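Local coordinates for regulatory protein BlaR1 (Bacillus licheniformis, PDB 1NRF) that probably senses beta-lactam antibiotics outside the cell, its C-terminal sensor domain being acylated by the drug and the signal passing across the membrane to the cytoplasm, at residues 22-27 against 48-53; 29-34 against 244-249; 65-70 against 106-111; 84-89 against 113-118. All coordinates share one frame; numbering follows the deposited sequence.

Interaction 1. Residues 22-27 against 48-53; sequences EDYSTF and TIYNRK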
loop_
_atom_site.group_PDB
_atom_site.type_symbol
_atom_site.label_atom_id
_atom_site.label_comp_id
_atom_site.label_asym_id
_atom_site.label_seq_id
_atom_site.Cartn_x
_atom_site.Cartn_y
_atom_site.Cartn_z
ATOM N N GLU A 22 3.531 -17.454 13.016
ATOM C CA GLU A 22 4.910 -17.853 12.770
ATOM C C GLU A 22 5.878 -16.787 13.236
ATOM O O GLU A 22 5.493 -15.643 13.486
ATOM C CB GLU A 22 5.133 -18.146 11.291
ATOM C CG GLU A 22 4.478 -19.428 10.842
ATOM C CD GLU A 22 4.766 -19.748 9.395
ATOM O OE1 GLU A 22 5.958 -19.768 9.020
ATOM O OE2 GLU A 22 3.801 -19.985 8.638
ATOM N N ASP A 23 7.141 -17.172 13.357
ATOM C CA ASP A 23 8.170 -16.253 13.816
ATOM C C ASP A 23 9.122 -15.894 12.681
ATOM O O ASP A 23 9.755 -16.770 12.095
ATOM C CB ASP A 23 8.954 -16.885 14.971
ATOM C CG ASP A 23 9.879 -15.903 15.649
ATOM O OD1 ASP A 23 10.652 -16.323 16.531
ATOM O OD2 ASP A 23 9.830 -14.707 15.301
ATOM N N TYR A 24 9.213 -14.604 12.377
ATOM C CA TYR A 24 10.089 -14.131 11.317
ATOM C C TYR A 24 11.005 -13.032 11.828
ATOM O O TYR A 24 11.579 -12.268 11.049
ATOM C CB TYR A 24 9.263 -13.611 10.149
ATOM C CG TYR A 24 8.316 -14.629 9.564
ATOM C CD1 TYR A 24 8.789 -15.815 9.008
ATOM C CD2 TYR A 24 6.947 -14.393 9.543
ATOM C CE1 TYR A 24 7.912 -16.741 8.437
ATOM C CE2 TYR A 24 6.066 -15.305 8.980
ATOM C CZ TYR A 24 6.551 -16.473 8.428
ATOM O OH TYR A 24 5.663 -17.355 7.863
ATOM N N SER A 25 11.137 -12.964 13.149
ATOM C CA SER A 25 11.988 -11.981 13.808
ATOM C C SER A 25 13.313 -11.750 13.090
ATOM O O SER A 25 13.672 -10.613 12.783
ATOM C CB SER A 25 12.287 -12.423 15.244
ATOM O OG SER A 25 11.120 -12.415 16.037
ATOM N N THR A 26 14.037 -12.838 12.840
ATOM C CA THR A 26 15.342 -12.780 12.182
ATOM C C THR A 26 15.332 -12.012 10.857
ATOM O O THR A 26 16.325 -11.376 10.492
ATOM C CB THR A 26 15.902 -14.206 11.951
ATOM O OG1 THR A 26 14.899 -15.024 11.331
ATOM C CG2 THR A 26 16.315 -14.837 13.275
ATOM N N PHE A 27 14.216 -12.075 10.138
ATOM C CA PHE A 27 14.104 -11.361 8.876
ATOM C C PHE A 27 14.002 -9.864 9.152
ATOM O O PHE A 27 14.482 -9.046 8.370
ATOM C CB PHE A 27 12.884 -11.846 8.093
ATOM C CG PHE A 27 13.035 -13.235 7.552
ATOM C CD1 PHE A 27 13.883 -13.486 6.479
ATOM C CD2 PHE A 27 12.360 -14.298 8.135
ATOM C CE1 PHE A 27 14.058 -14.779 5.996
ATOM C CE2 PHE A 27 12.528 -15.592 7.663
ATOM C CZ PHE A 27 13.378 -15.833 6.591
ATOM N N THR A 48 -1.337 -16.114 7.713
ATOM C CA THR A 48 -0.099 -16.497 8.363
ATOM C C THR A 48 0.440 -15.160 8.839
ATOM O O THR A 48 0.717 -14.273 8.026
ATOM C CB THR A 48 0.902 -17.125 7.397
ATOM O OG1 THR A 48 0.319 -18.284 6.790
ATOM C CG2 THR A 48 2.160 -17.544 8.150
ATOM N N ILE A 49 0.555 -14.990 10.149
ATOM C CA ILE A 49 1.054 -13.725 10.646
ATOM C C ILE A 49 2.080 -13.774 11.751
ATOM O O ILE A 49 2.016 -14.599 12.657
ATOM C CB ILE A 49 -0.093 -12.796 11.109
ATOM C CG1 ILE A 49 -0.993 -13.515 12.105
ATOM C CG2 ILE A 49 -0.888 -12.320 9.906
ATOM C CD1 ILE A 49 -2.185 -12.673 12.534
ATOM N N TYR A 50 3.035 -12.858 11.639
ATOM C CA TYR A 50 4.099 -12.706 12.608
ATOM C C TYR A 50 3.831 -11.416 13.384
ATOM O O TYR A 50 3.556 -10.367 12.780
ATOM C CB TYR A 50 5.457 -12.627 11.898
ATOM C CG TYR A 50 6.553 -12.067 12.769
ATOM C CD1 TYR A 50 7.184 -10.871 12.433
ATOM C CD2 TYR A 50 6.899 -12.683 13.970
ATOM C CE1 TYR A 50 8.124 -10.296 13.271
ATOM C CE2 TYR A 50 7.843 -12.115 14.821
ATOM C CZ TYR A 50 8.448 -10.919 14.466
ATOM O OH TYR A 50 9.361 -10.334 15.312
ATOM N N ASN A 51 3.908 -11.513 14.714
ATOM C CA ASN A 51 3.691 -10.392 15.627
ATOM C C ASN A 51 2.256 -9.877 15.530
ATOM O O ASN A 51 1.999 -8.860 14.883
ATOM C CB ASN A 51 4.668 -9.261 15.303
ATOM C CG ASN A 51 4.750 -8.226 16.400
ATOM O OD1 ASN A 51 3.858 -8.120 17.238
ATOM N ND2 ASN A 51 5.820 -7.443 16.390
ATOM N N ARG A 52 1.334 -10.575 16.191
ATOM C CA ARG A 52 -0.077 -10.215 16.165
ATOM C C ARG A 52 -0.381 -8.780 16.596
ATOM O O ARG A 52 -1.287 -8.136 16.056
ATOM C CB ARG A 52 -0.890 -11.185 17.033
ATOM C CG ARG A 52 -2.390 -11.105 16.749
ATOM C CD ARG A 52 -3.234 -12.049 17.590
ATOM N NE ARG A 52 -4.638 -12.014 17.170
ATOM C CZ ARG A 52 -5.426 -10.943 17.250
ATOM N NH1 ARG A 52 -4.958 -9.804 17.742
ATOM N NH2 ARG A 52 -6.682 -11.003 16.827
ATOM N N LYS A 53 0.374 -8.284 17.569
ATOM C CA LYS A 53 0.163 -6.936 18.082
ATOM C C LYS A 53 0.348 -5.881 16.983
ATOM O O LYS A 53 -0.538 -5.064 16.749
ATOM C CB LYS A 53 1.118 -6.684 19.254
ATOM C CG LYS A 53 0.819 -5.428 20.066
ATOM C CD LYS A 53 1.738 -5.346 21.281
ATOM C CE LYS A 53 1.433 -4.125 22.133
ATOM N NZ LYS A 53 1.584 -2.855 21.365
HETATM O O HOH W 1 4.629 -14.237 16.288
#
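Tyr50 and Ser25 meet through their hydroxyls where the edge of the sheet of this penicillin-binding-protein fold gives way to the short helix 25-29. Tyr50 OH donates to Ser25 OG over 2.8 Å, and the same serine oxygen donates to Asp23 OD2, reaching the carboxylate on its syn side, so a short relay runs from the phenol to the acid. Asp23 OD2 also takes the backbone N of Ser25, which comes from above the carboxylate plane at 3.1 Å; this closes an Asx turn at the start of the helix. One face of the Tyr50 ring is covered by the backbone nitrogens of Tyr24 and Ser25, both offset toward the rim, while Asn51 CB sits over the centre of the other. With CG of Tyr50 anti to the backbone N (chi1 163°), the Tyr50 side chain runs past that of Tyr24 in the opposite direction, and Tyr24 CD2 packs against Tyr50 CB at 3.3 Å. The backbones are joined where Glu22 N donates to Ile49 O (3.3 Å). Farther along, Thr48 CG2 lies against the carboxylate of Glu22, whose OE2 has its charged partner in Lys254. Tyr24 in turn rests on Ile250 of helix 239-253. Beside the backbone bond, a water spans the next step, donating to Glu22 O and accepting from Asn51 N at 3.2 Å.

Interaction 2. Residues 29-34 against 244-249; sequences DKFSAS and AEIALS
Phe31 carries its ring anti to its own carbonyl carbon (chi1 -65°), and Ile246 turns CG1 the same way (chi1 -67°); these torsions turn both side chains into the interface, where they run past one another in opposite directions. The ring reaches the helix along one side: Phe31 CD2 lies 3.5 Å from Ile246 CG1, and Phe31 CZ, at the far end, meets Glu245 CB at 3.6 Å. Glu245 crosses the phenylalanine at about a right angle. Its chain bends at chi2 and brings the carboxylate back, with Glu245 OE1 3.9 Å from Phe31 CZ, so both the aliphatic part and the carboxylate lie near the outer ring atoms CZ and CE1. Deeper in, Ile246 CD1 extends toward Ala33, whose CB it approaches at 4.5 Å, and Ile246 also touches Phe28. At the other edge the bent chain of Lys30 places NZ near Ser249 OG without bonding to it. That hydroxyl is turned back on its own helix, where Ser249 OG donates to Ile246 O over 2.8 Å. The turn bearing Phe31 is fixed by a Schellman motif with Ser32 as its C-prime residue, Ala33 N reaching Phe28 O and Ser32 N reaching Asp29 O. The arrangement joins the N-terminal helix-to-strand turn to the C-terminal helix, which packs against the sheet, Ile246 touching Ile232 and Ala247 touching Val230, as in the penicillin-binding-protein and serine beta-lactamase fold.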
loop_
_atom_site.group_PDB
_atom_site.type_symbol
_atom_site.label_atom_id
_atom_site.label_comp_id
_atom_site.label_asym_id
_atom_site.label_seq_id
_atom_site.Cartn_x
_atom_site.Cartn_y
_atom_site.Cartn_z
ATOM N N ASP A 29 15.212 -8.539 12.027
ATOM C CA ASP A 29 16.481 -8.239 12.690
ATOM C C ASP A 29 17.546 -7.790 11.696
ATOM O O ASP A 29 18.370 -6.932 12.009
ATOM C CB ASP A 29 17.010 -9.479 13.421
ATOM C CG ASP A 29 16.083 -9.964 14.516
ATOM O OD1 ASP A 29 16.258 -11.119 14.960
ATOM O OD2 ASP A 29 15.189 -9.198 14.938
ATOM N N LYS A 30 17.534 -8.390 10.507
ATOM C CA LYS A 30 18.512 -8.072 9.464
ATOM C C LYS A 30 18.550 -6.596 9.097
ATOM O O LYS A 30 19.566 -6.098 8.618
ATOM C CB LYS A 30 18.246 -8.892 8.193
ATOM C CG LYS A 30 18.431 -10.401 8.357
ATOM C CD LYS A 30 18.881 -11.064 7.052
ATOM C CE LYS A 30 17.837 -10.965 5.928
ATOM N NZ LYS A 30 16.660 -11.874 6.112
ATOM N N PHE A 31 17.443 -5.901 9.329
ATOM C CA PHE A 31 17.348 -4.481 9.013
ATOM C C PHE A 31 17.207 -3.627 10.262
ATOM O O PHE A 31 16.736 -2.491 10.196
ATOM C CB PHE A 31 16.174 -4.254 8.061
ATOM C CG PHE A 31 16.368 -4.908 6.725
ATOM C CD1 PHE A 31 17.075 -4.260 5.718
ATOM C CD2 PHE A 31 15.925 -6.211 6.501
ATOM C CE1 PHE A 31 17.347 -4.898 4.511
ATOM C CE2 PHE A 31 16.192 -6.859 5.302
ATOM C CZ PHE A 31 16.906 -6.201 4.302
ATOM N N SER A 32 17.631 -4.181 11.395
ATOM C CA SER A 32 17.560 -3.481 12.671
ATOM C C SER A 32 16.162 -2.905 12.857
ATOM O O SER A 32 15.992 -1.784 13.352
ATOM C CB SER A 32 18.601 -2.356 12.718
ATOM O OG SER A 32 19.914 -2.886 12.713
ATOM N N ALA A 33 15.162 -3.688 12.467
ATOM C CA ALA A 33 13.773 -3.256 12.563
ATOM C C ALA A 33 12.870 -4.226 13.312
ATOM O O ALA A 33 13.212 -5.391 13.528
ATOM C CB ALA A 33 13.215 -3.025 11.164
ATOM N N SER A 34 11.706 -3.720 13.701
ATOM C CA SER A 34 10.692 -4.514 14.375
ATOM C C SER A 34 9.401 -4.192 13.631
ATOM O O SER A 34 9.260 -3.112 13.065
ATOM C CB SER A 34 10.578 -4.136 15.865
ATOM O OG SER A 34 9.866 -2.930 16.069
ATOM N N ALA A 244 10.013 -3.653 2.250
ATOM C CA ALA A 244 9.783 -4.419 1.034
ATOM C C ALA A 244 10.748 -5.597 1.039
ATOM O O ALA A 244 10.351 -6.745 0.812
ATOM C CB ALA A 244 10.013 -3.552 -0.188
ATOM N N GLU A 245 12.017 -5.303 1.312
ATOM C CA GLU A 245 13.041 -6.334 1.371
ATOM C C GLU A 245 12.669 -7.416 2.378
ATOM O O GLU A 245 12.822 -8.601 2.095
ATOM C CB GLU A 245 14.405 -5.730 1.724
ATOM C CG GLU A 245 15.043 -4.948 0.581
ATOM C CD GLU A 245 16.547 -5.205 0.453
ATOM O OE1 GLU A 245 16.943 -6.393 0.360
ATOM O OE2 GLU A 245 17.333 -4.226 0.435
ATOM N N ILE A 246 12.179 -7.015 3.545
ATOM C CA ILE A 246 11.773 -7.968 4.571
ATOM C C ILE A 246 10.633 -8.853 4.054
ATOM O O ILE A 246 10.726 -10.083 4.073
ATOM C CB ILE A 246 11.303 -7.243 5.842
ATOM C CG1 ILE A 246 12.485 -6.529 6.495
ATOM C CG2 ILE A 246 10.664 -8.233 6.802
ATOM C CD1 ILE A 246 12.112 -5.640 7.681
ATOM N N ALA A 247 9.557 -8.226 3.593
ATOM C CA ALA A 247 8.415 -8.971 3.068
ATOM C C ALA A 247 8.864 -9.955 1.998
ATOM O O ALA A 247 8.409 -11.095 1.958
ATOM C CB ALA A 247 7.385 -8.011 2.471
ATOM N N LEU A 248 9.754 -9.489 1.132
ATOM C CA LEU A 248 10.277 -10.282 0.025
ATOM C C LEU A 248 11.122 -11.483 0.453
ATOM O O LEU A 248 11.049 -12.541 -0.162
ATOM C CB LEU A 248 11.079 -9.370 -0.910
ATOM C CG LEU A 248 10.489 -9.097 -2.299
ATOM C CD1 LEU A 248 8.973 -9.154 -2.289
ATOM C CD2 LEU A 248 10.987 -7.742 -2.767
ATOM N N SER A 249 11.918 -11.328 1.503
ATOM C CA SER A 249 12.729 -12.435 1.976
ATOM C C SER A 249 11.778 -13.459 2.573
ATOM O O SER A 249 11.914 -14.658 2.337
ATOM C CB SER A 249 13.730 -11.970 3.032
ATOM O OG SER A 249 13.081 -11.603 4.234
#

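Interaction 3. Residues 65-70 against 106-111; sequences YKVFSA and SAMSSS
Met108 is the residue of helix 106-110 that reaches farthest across to helix 66-70, which runs nearly antiparallel to it with the axes 11.2 Å apart. A bend at chi2 (-70°) sends the thioether toward helix 66-70, and the methyl CE comes to rest on the backbone of the opposing helix, 3.5 Å from Val67 CA and beside Lys66 O. Ala70 CB takes the same methyl at 3.8 Å, while the sulfur sits against the first side-chain carbon of the lysine, Met108 SD to Lys66 CB 3.9 Å. Three residues on, Ser111 closes its helix as the C-prime residue of a Schellman motif, Thr112 N bonding to Ala107 O. Its backbone receives the far end of the lysine, with Lys66 CE 3.7 Å from Ser111 CA. The polar ends find partners beyond this interface: Lys66 NZ is bonded to Ser63 OG, by similarity the serine acylated by the antibiotic, and Ser111 OG to Lys200 NZ. Lys66 belongs to what is probably the SxxK motif, and Ser111 flanks the same site. The contact itself is apolar, along the lysine stem, so methionine and helix-end packing hold the aliphatic chain while its nitrogen makes its polar bond outside, to Ser63.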
loop_
_atom_site.group_PDB
_atom_site.type_symbol
_atom_site.label_atom_id
_atom_site.label_comp_id
_atom_site.label_asym_id
_atom_site.label_seq_id
_atom_site.Cartn_x
_atom_site.Cartn_y
_atom_site.Cartn_z
ATOM N N TYR A 65 -1.355 4.323 0.644
ATOM C CA TYR A 65 -2.695 4.794 0.346
ATOM C C TYR A 65 -2.896 5.297 -1.098
ATOM O O TYR A 65 -4.033 5.408 -1.576
ATOM C CB TYR A 65 -3.069 5.893 1.354
ATOM C CG TYR A 65 -4.455 6.417 1.148
ATOM C CD1 TYR A 65 -5.560 5.651 1.505
ATOM C CD2 TYR A 65 -4.668 7.628 0.495
ATOM C CE1 TYR A 65 -6.843 6.065 1.207
ATOM C CE2 TYR A 65 -5.947 8.062 0.192
ATOM C CZ TYR A 65 -7.034 7.271 0.546
ATOM O OH TYR A 65 -8.306 7.668 0.229
ATOM N N LYS A 66 -1.797 5.602 -1.786
ATOM C CA LYS A 66 -1.853 6.094 -3.163
ATOM C C LYS A 66 -2.652 5.178 -4.107
ATOM O O LYS A 66 -3.216 5.632 -5.106
ATOM C CB LYS A 66 -0.435 6.276 -3.707
ATOM C CG LYS A 66 0.306 7.512 -3.211
ATOM C CD LYS A 66 1.721 7.496 -3.776
ATOM C CE LYS A 66 2.477 8.782 -3.512
ATOM N NZ LYS A 66 2.648 9.056 -2.077
ATOM N N VAL A 67 -2.693 3.889 -3.787
ATOM C CA VAL A 67 -3.437 2.919 -4.586
ATOM C C VAL A 67 -4.919 3.298 -4.605
ATOM O O VAL A 67 -5.561 3.299 -5.657
ATOM C CB VAL A 67 -3.287 1.481 -4.002
ATOM C CG1 VAL A 67 -4.186 0.510 -4.745
ATOM C CG2 VAL A 67 -1.828 1.026 -4.095
ATOM N N PHE A 68 -5.453 3.632 -3.437
ATOM C CA PHE A 68 -6.857 3.995 -3.342
ATOM C C PHE A 68 -7.079 5.441 -3.751
ATOM O O PHE A 68 -8.153 5.801 -4.220
ATOM C CB PHE A 68 -7.380 3.735 -1.928
ATOM C CG PHE A 68 -7.407 2.281 -1.561
ATOM C CD1 PHE A 68 -6.259 1.642 -1.099
ATOM C CD2 PHE A 68 -8.563 1.533 -1.735
ATOM C CE1 PHE A 68 -6.263 0.277 -0.818
ATOM C CE2 PHE A 68 -8.577 0.167 -1.456
ATOM C CZ PHE A 68 -7.422 -0.462 -0.997
ATOM N N SER A 69 -6.057 6.266 -3.575
ATOM C CA SER A 69 -6.147 7.661 -3.978
ATOM C C SER A 69 -6.321 7.661 -5.497
ATOM O O SER A 69 -7.159 8.379 -6.044
ATOM C CB SER A 69 -4.859 8.406 -3.610
ATOM O OG SER A 69 -4.853 9.713 -4.166
ATOM N N ALA A 70 -5.521 6.832 -6.162
ATOM C CA ALA A 70 -5.551 6.708 -7.615
ATOM C C ALA A 70 -6.893 6.174 -8.122
ATOM O O ALA A 70 -7.389 6.597 -9.161
ATOM C CB ALA A 70 -4.417 5.795 -8.072
ATOM N N SER A 106 4.161 6.861 -13.359
ATOM C CA SER A 106 5.462 7.311 -12.872
ATOM C C SER A 106 5.365 7.799 -11.415
ATOM O O SER A 106 6.290 7.616 -10.618
ATOM C CB SER A 106 6.036 8.416 -13.778
ATOM O OG SER A 106 5.325 9.636 -13.677
ATOM N N ALA A 107 4.228 8.396 -11.069
ATOM C CA ALA A 107 4.013 8.911 -9.723
ATOM C C ALA A 107 3.973 7.784 -8.691
ATOM O O ALA A 107 4.442 7.951 -7.563
ATOM C CB ALA A 107 2.717 9.724 -9.678
ATOM N N MET A 108 3.405 6.645 -9.087
ATOM C CA MET A 108 3.313 5.477 -8.222
ATOM C C MET A 108 4.686 4.880 -7.950
ATOM O O MET A 108 5.073 4.702 -6.794
ATOM C CB MET A 108 2.434 4.396 -8.858
ATOM C CG MET A 108 0.960 4.522 -8.545
ATOM S SD MET A 108 0.502 4.153 -6.811
ATOM C CE MET A 108 -1.263 3.985 -7.045
ATOM N N SER A 109 5.408 4.554 -9.021
ATOM C CA SER A 109 6.738 3.957 -8.892
ATOM C C SER A 109 7.625 4.838 -8.046
ATOM O O SER A 109 8.384 4.360 -7.209
ATOM C CB SER A 109 7.402 3.798 -10.259
ATOM O OG SER A 109 6.507 3.266 -11.209
ATOM N N SER A 110 7.509 6.138 -8.265
ATOM C CA SER A 110 8.332 7.094 -7.560
ATOM C C SER A 110 7.698 7.682 -6.301
ATOM O O SER A 110 8.352 8.409 -5.549
ATOM C CB SER A 110 8.722 8.196 -8.541
ATOM O OG SER A 110 9.393 7.621 -9.658
ATOM N N SER A 111 6.438 7.348 -6.052
ATOM C CA SER A 111 5.754 7.885 -4.886
ATOM C C SER A 111 5.835 9.407 -4.938
ATOM O O SER A 111 6.051 10.063 -3.917
ATOM C CB SER A 111 6.402 7.386 -3.587
ATOM O OG SER A 111 6.178 6.002 -3.398
#

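Interaction 4. Residues 84-89 against 113-118; sequences SHMTWD and TWYFQK
Ser84 O receives the phenol of Tyr115 in the shortest polar bond of the contact, 2.6 Å from Tyr115 OH, approached in the carbonyl plane on a lone pair. The carbonyl oxygen also lies at the edge of the tyrosine ring and near its plane, and Ser84 CB backs the hydroxyl. Leu104 and Ala107 of helix 104-110 also touch the tyrosine. Met86 then covers the ring. Its CG is anti to the backbone N (chi1 -168°) and the chain bends only at chi3, which lays the methyl over the centre of the Tyr115 face, CE 4.0 Å from the ring centroid. The sulfur stands above the same ring, 4.2 Å from its centroid, in a Met-aromatic contact. Roughly at right angles to this, Met86 SD meets Trp114 CZ3 at 3.6 Å, so the thioether sits in the corner of two aromatic side chains. The indole is met at its edge by Met86 O, 3.3 Å from Trp114 CH2, while Trp88 CB packs obliquely on Trp114 CZ2. Trp114 NE1 is held by Trp98 O, and a stack with Tyr93 adds to the grip. Toward the solvent, Asp89 and Lys118 come from opposite directions to form a long salt bridge, Asp89 OD2 to Lys118 NZ 3.6 Å. The whole is an aromatic and Met-aromatic packing that fastens the irregular 84-89 stretch to helix 113-123 in the helical part of the penicillin-binding-protein fold.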
loop_
_atom_site.group_PDB
_atom_site.type_symbol
_atom_site.label_atom_id
_atom_site.label_comp_id
_atom_site.label_asym_id
_atom_site.label_seq_id
_atom_site.Cartn_x
_atom_site.Cartn_y
_atom_site.Cartn_z
ATOM N N SER A 84 -3.196 11.010 -17.999
ATOM C CA SER A 84 -2.993 11.164 -16.565
ATOM C C SER A 84 -1.770 12.042 -16.354
ATOM O O SER A 84 -1.298 12.202 -15.231
ATOM C CB SER A 84 -2.775 9.802 -15.897
ATOM O OG SER A 84 -1.570 9.199 -16.339
ATOM N N HIS A 85 -1.267 12.605 -17.451
ATOM C CA HIS A 85 -0.095 13.472 -17.405
ATOM C C HIS A 85 -0.367 14.707 -16.558
ATOM O O HIS A 85 -1.478 15.233 -16.549
ATOM C CB HIS A 85 0.325 13.889 -18.821
ATOM C CG HIS A 85 1.582 14.702 -18.856
ATOM N ND1 HIS A 85 1.598 16.060 -18.620
ATOM C CD2 HIS A 85 2.873 14.335 -19.032
ATOM C CE1 HIS A 85 2.845 16.495 -18.646
ATOM N NE2 HIS A 85 3.638 15.468 -18.893
ATOM N N MET A 86 0.657 15.171 -15.853
ATOM C CA MET A 86 0.518 16.325 -14.981
ATOM C C MET A 86 1.855 17.067 -14.904
ATOM O O MET A 86 2.788 16.618 -14.235
ATOM C CB MET A 86 0.084 15.839 -13.589
ATOM C CG MET A 86 -0.392 16.908 -12.625
ATOM S SD MET A 86 -0.871 16.236 -11.003
ATOM C CE MET A 86 -2.374 15.367 -11.412
ATOM N N THR A 87 1.955 18.195 -15.602
ATOM C CA THR A 87 3.187 18.984 -15.590
ATOM C C THR A 87 3.489 19.463 -14.177
ATOM O O THR A 87 2.580 19.767 -13.402
ATOM C CB THR A 87 3.089 20.221 -16.527
ATOM O OG1 THR A 87 2.910 19.785 -17.882
ATOM C CG2 THR A 87 4.356 21.071 -16.435
ATOM N N TRP A 88 4.770 19.535 -13.839
ATOM C CA TRP A 88 5.140 19.967 -12.506
ATOM C C TRP A 88 5.507 21.451 -12.418
ATOM O O TRP A 88 6.185 22.005 -13.285
ATOM C CB TRP A 88 6.282 19.096 -11.967
ATOM C CG TRP A 88 7.605 19.385 -12.556
ATOM C CD1 TRP A 88 7.958 19.291 -13.867
ATOM C CD2 TRP A 88 8.773 19.823 -11.852
ATOM N NE1 TRP A 88 9.279 19.647 -14.029
ATOM C CE2 TRP A 88 9.803 19.978 -12.808
ATOM C CE3 TRP A 88 9.050 20.099 -10.507
ATOM C CZ2 TRP A 88 11.089 20.398 -12.462
ATOM C CZ3 TRP A 88 10.327 20.517 -10.163
ATOM C CH2 TRP A 88 11.332 20.662 -11.140
ATOM N N ASP A 89 5.025 22.073 -11.345
ATOM C CA ASP A 89 5.242 23.481 -11.057
ATOM C C ASP A 89 6.637 23.917 -11.470
ATOM O O ASP A 89 6.827 24.610 -12.468
ATOM C CB ASP A 89 5.074 23.727 -9.557
ATOM C CG ASP A 89 4.075 22.779 -8.916
ATOM O OD1 ASP A 89 4.337 21.552 -8.877
ATOM O OD2 ASP A 89 3.024 23.268 -8.451
ATOM N N THR A 113 4.645 12.277 -4.367
ATOM C CA THR A 113 3.557 12.742 -3.526
ATOM C C THR A 113 2.734 13.891 -4.071
ATOM O O THR A 113 1.506 13.835 -4.005
ATOM C CB THR A 113 4.089 13.120 -2.133
ATOM O OG1 THR A 113 4.671 11.958 -1.523
ATOM C CG2 THR A 113 2.962 13.631 -1.246
ATOM N N TRP A 114 3.385 14.922 -4.619
ATOM C CA TRP A 114 2.636 16.071 -5.128
ATOM C C TRP A 114 1.584 15.706 -6.167
ATOM O O TRP A 114 0.538 16.347 -6.246
ATOM C CB TRP A 114 3.574 17.161 -5.686
ATOM C CG TRP A 114 4.373 16.818 -6.931
ATOM C CD1 TRP A 114 5.701 16.514 -6.987
ATOM C CD2 TRP A 114 3.909 16.843 -8.289
ATOM N NE1 TRP A 114 6.096 16.364 -8.292
ATOM C CE2 TRP A 114 5.016 16.562 -9.111
ATOM C CE3 TRP A 114 2.663 17.084 -8.890
ATOM C CZ2 TRP A 114 4.923 16.515 -10.511
ATOM C CZ3 TRP A 114 2.568 17.038 -10.286
ATOM C CH2 TRP A 114 3.695 16.755 -11.078
ATOM N N TYR A 115 1.849 14.661 -6.944
ATOM C CA TYR A 115 0.915 14.218 -7.981
ATOM C C TYR A 115 -0.443 13.799 -7.416
ATOM O O TYR A 115 -1.488 14.240 -7.894
ATOM C CB TYR A 115 1.522 13.053 -8.764
ATOM C CG TYR A 115 0.641 12.529 -9.874
ATOM C CD1 TYR A 115 -0.458 11.721 -9.598
ATOM C CD2 TYR A 115 0.900 12.861 -11.209
ATOM C CE1 TYR A 115 -1.274 11.261 -10.621
ATOM C CE2 TYR A 115 0.094 12.405 -12.233
ATOM C CZ TYR A 115 -0.988 11.609 -11.938
ATOM O OH TYR A 115 -1.785 11.150 -12.959
ATOM N N PHE A 116 -0.422 12.935 -6.408
ATOM C CA PHE A 116 -1.657 12.462 -5.797
ATOM C C PHE A 116 -2.278 13.535 -4.916
ATOM O O PHE A 116 -3.501 13.608 -4.783
ATOM C CB PHE A 116 -1.399 11.170 -5.006
ATOM C CG PHE A 116 -0.899 10.037 -5.864
ATOM C CD1 PHE A 116 0.459 9.924 -6.176
ATOM C CD2 PHE A 116 -1.797 9.144 -6.451
ATOM C CE1 PHE A 116 0.910 8.943 -7.068
ATOM C CE2 PHE A 116 -1.357 8.162 -7.342
ATOM C CZ PHE A 116 -0.001 8.062 -7.652
ATOM N N GLN A 117 -1.434 14.379 -4.332
ATOM C CA GLN A 117 -1.908 15.469 -3.486
ATOM C C GLN A 117 -2.759 16.438 -4.305
ATOM O O GLN A 117 -3.874 16.791 -3.915
ATOM C CB GLN A 117 -0.718 16.212 -2.881
ATOM C CG GLN A 117 -0.576 16.046 -1.379
ATOM C CD GLN A 117 0.747 16.578 -0.863
ATOM O OE1 GLN A 117 0.908 16.822 0.333
ATOM N NE2 GLN A 117 1.709 16.748 -1.762
ATOM N N LYS A 118 -2.232 16.873 -5.443
ATOM C CA LYS A 118 -2.968 17.796 -6.285
ATOM C C LYS A 118 -4.153 17.060 -6.887
ATOM O O LYS A 118 -5.068 17.671 -7.443
ATOM C CB LYS A 118 -2.056 18.368 -7.379
ATOM C CG LYS A 118 -0.832 19.128 -6.820
ATOM C CD LYS A 118 -0.302 20.233 -7.762
ATOM C CE LYS A 118 0.289 19.696 -9.065
ATOM N NZ LYS A 118 0.873 20.780 -9.927
#

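In the fold
From the N terminus of this extracellular sensor domain, interaction 1 closes first, a short loop that brings the end of strand 46-50 back against residues 22-27. Interaction 2 opens within it at residues 29-34 and closes only at helix 239-253, so the two cross; they also touch, through Phe27 against Ser249 and Ile246, and together join both ends of the chain at the sheet. Interactions 3 and 4 lie within the long span that interaction 2 closes, on the opposite side of the chain's centre from interaction 1. They cross each other as well: Ala107 packs on Phe116 and Tyr115, and Lys66 packs on Phe116, linking helices 66-76, 104-110 and 113-123.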